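Local atomic coordinates of selenium-binding protein (Sulfolobus tokodaii, PDB entry 2ECE), a protein that is of unknown function, folds as a beta propeller of the SBP56 family and may bind selenium. Residues N70-H75 and G102-R107. Residues are numbered along the deposited sequence; the frame is centred on the assembly and turned at random.
Sequences NDELHH and GLRSSR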
loop_
_atom_site.group_PDB
_atom_site.type_symbol
_atom_site.label_atom_id
_atom_site.label_comp_id
_atom_site.label_asym_id
_atom_site.label_seq_id
_atom_site.Cartn_x
_atom_site.Cartn_y
_atom_site.Cartn_z
ATOM N N ASN A 70 7.177 -10.117 -16.110
ATOM C CA ASN A 70 7.972 -9.701 -14.952
ATOM C C ASN A 70 7.984 -8.214 -14.572
ATOM O O ASN A 70 9.008 -7.699 -14.132
ATOM C CB ASN A 70 9.419 -10.191 -15.093
ATOM C CG ASN A 70 9.528 -11.702 -15.038
ATOM O OD1 ASN A 70 8.859 -12.360 -14.233
ATOM N ND2 ASN A 70 10.379 -12.262 -15.886
ATOM N N ASP A 71 6.852 -7.528 -14.726
ATOM C CA ASP A 71 6.765 -6.113 -14.346
ATOM C C ASP A 71 6.824 -6.018 -12.822
ATOM O O ASP A 71 7.402 -5.084 -12.270
ATOM C CB ASP A 71 5.424 -5.498 -14.789
ATOM C CG ASP A 71 5.415 -5.051 -16.250
ATOM O OD1 ASP A 71 6.245 -4.197 -16.636
ATOM O OD2 ASP A 71 4.556 -5.539 -17.011
ATOM N N GLU A 72 6.229 -7.026 -12.184
ATOM C CA GLU A 72 6.058 -7.156 -10.736
ATOM C C GLU A 72 5.106 -6.044 -10.324
ATOM O O GLU A 72 5.521 -5.007 -9.804
ATOM C CB GLU A 72 7.374 -7.058 -9.944
ATOM C CG GLU A 72 7.198 -7.031 -8.386
ATOM C CD GLU A 72 7.601 -8.331 -7.659
ATOM O OE1 GLU A 72 8.629 -8.943 -8.023
ATOM O OE2 GLU A 72 6.902 -8.732 -6.698
ATOM N N LEU A 73 3.821 -6.251 -10.608
ATOM C CA LEU A 73 2.807 -5.274 -10.225
ATOM C C LEU A 73 2.781 -5.289 -8.715
ATOM O O LEU A 73 3.134 -6.306 -8.090
ATOM C CB LEU A 73 1.425 -5.645 -10.772
ATOM C CG LEU A 73 1.223 -5.489 -12.286
ATOM C CD1 LEU A 73 -0.260 -5.378 -12.598
ATOM C CD2 LEU A 73 1.936 -4.237 -12.778
ATOM N N HIS A 74 2.501 -4.134 -8.126
ATOM C CA HIS A 74 2.463 -4.063 -6.669
ATOM C C HIS A 74 1.399 -3.047 -6.196
ATOM O O HIS A 74 0.234 -3.377 -5.995
ATOM C CB HIS A 74 3.851 -3.610 -6.299
ATOM C CG HIS A 74 4.214 -3.737 -4.857
ATOM N ND1 HIS A 74 4.774 -4.883 -4.336
ATOM C CD2 HIS A 74 4.237 -2.821 -3.860
ATOM C CE1 HIS A 74 5.128 -4.667 -3.081
ATOM N NE2 HIS A 74 4.812 -3.424 -2.767
ATOM N N HIS A 75 1.769 -1.782 -6.319
ATOM C CA HIS A 75 0.908 -0.678 -5.890
ATOM C C HIS A 75 0.531 0.103 -7.144
ATOM O O HIS A 75 1.279 0.105 -8.122
ATOM C CB HIS A 75 1.645 0.273 -4.912
ATOM C CG HIS A 75 1.620 -0.167 -3.475
ATOM N ND1 HIS A 75 1.368 -1.468 -3.094
ATOM C CD2 HIS A 75 1.842 0.523 -2.328
ATOM C CE1 HIS A 75 1.433 -1.560 -1.776
ATOM N NE2 HIS A 75 1.719 -0.366 -1.288
ATOM N N GLY A 102 5.549 -0.850 -12.717
ATOM C CA GLY A 102 6.168 -2.138 -12.461
ATOM C C GLY A 102 7.215 -1.926 -11.382
ATOM O O GLY A 102 8.158 -1.145 -11.576
ATOM N N LEU A 103 7.059 -2.595 -10.242
ATOM C CA LEU A 103 8.023 -2.443 -9.155
ATOM C C LEU A 103 9.399 -3.002 -9.555
ATOM O O LEU A 103 10.418 -2.607 -8.991
ATOM C CB LEU A 103 7.512 -3.132 -7.883
ATOM C CG LEU A 103 8.392 -3.068 -6.628
ATOM C CD1 LEU A 103 8.728 -1.628 -6.263
ATOM C CD2 LEU A 103 7.654 -3.747 -5.480
ATOM N N ARG A 104 9.419 -3.916 -10.524
ATOM C CA ARG A 104 10.669 -4.492 -11.021
ATOM C C ARG A 104 11.115 -3.823 -12.324
ATOM O O ARG A 104 12.283 -3.454 -12.471
ATOM C CB ARG A 104 10.525 -6.006 -11.261
ATOM C CG ARG A 104 10.925 -6.891 -10.077
ATOM C CD ARG A 104 10.881 -8.385 -10.416
ATOM N NE ARG A 104 11.104 -9.214 -9.230
ATOM C CZ ARG A 104 12.300 -9.551 -8.754
ATOM N NH1 ARG A 104 13.405 -9.146 -9.372
ATOM N NH2 ARG A 104 12.396 -10.251 -7.632
ATOM N N SER A 105 10.178 -3.644 -13.252
ATOM C CA SER A 105 10.478 -3.062 -14.562
ATOM C C SER A 105 10.620 -1.547 -14.677
ATOM O O SER A 105 11.326 -1.065 -15.564
ATOM C CB SER A 105 9.418 -3.499 -15.571
ATOM O OG SER A 105 8.180 -2.876 -15.266
ATOM N N SER A 106 9.941 -0.802 -13.810
ATOM C CA SER A 106 9.965 0.657 -13.855
ATOM C C SER A 106 9.066 1.160 -14.987
ATOM O O SER A 106 9.048 2.345 -15.304
ATOM C CB SER A 106 11.388 1.181 -14.066
ATOM O OG SER A 106 12.222 0.851 -12.974
ATOM N N ARG A 107 8.323 0.247 -15.599
ATOM C CA ARG A 107 7.414 0.608 -16.678
ATOM C C ARG A 107 6.142 1.188 -16.060
ATOM O O ARG A 107 5.809 0.869 -14.918
ATOM C CB ARG A 107 7.083 -0.642 -17.507
ATOM C CG ARG A 107 6.032 -0.447 -18.595
ATOM C CD ARG A 107 5.917 -1.688 -19.493
ATOM N NE ARG A 107 7.161 -1.981 -20.213
ATOM C CZ ARG A 107 7.985 -2.986 -19.928
ATOM N NH1 ARG A 107 7.715 -3.816 -18.929
ATOM N NH2 ARG A 107 9.080 -3.172 -20.658
#
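The carbonyl O of Asp71 accepts two backbone bonds, from N of Arg104 at 2.9 Å and from N of Ser105 at 3.3 Å, both donors lying on one face of its carbonyl plane. Beside them, Leu103 N reaches Glu72 O at 2.9 Å. The turn 102-107, which links strands 97-101 and 108-112 of one propeller blade, is thereby fastened to the loop leading into strand 77-78 of the same sheet. Asp71 adds its carboxylate: OD1 receives Ser105 OG on its anti lone pair at 2.7 Å and, on the syn side but somewhat out of the carboxylate plane, NH1 of Arg107 at 2.8 Å. The two flat groups of this salt bridge stand 75° apart, yet OD1 stays close to the guanidinium plane. Ser105 OG also accepts from N of Arg107, closing an ST turn; OD2 of Asp71 is held by Tyr109, and Arg107 NE by Glu127. With an alanine in place of Asp71, Ser105 OG, Arg107 NH1 and Tyr109 OH would lose their carboxylate partner, and the arginine's charge would probably be less well balanced, with Glu127 still at NE. The second salt bridge joins Glu72 OE1 to Arg104 NE at 2.8 Å, with planes 37° apart; the extended arginine chain runs past Glu72 CB, and Ser403 OG bonds both OE1 and Arg104 NH2. With CG anti to the backbone N (chi1 -180°), Leu103 lays CD2 over one face of the His74 imidazole, 3.5 Å from its centroid, in a CH-pi contact; His445 stacks on the same ring. Two acid-arginine pairs thus flank the backbone bonds, and in this largely buried setting their charges are likely to offset one another while tying turn and loop together.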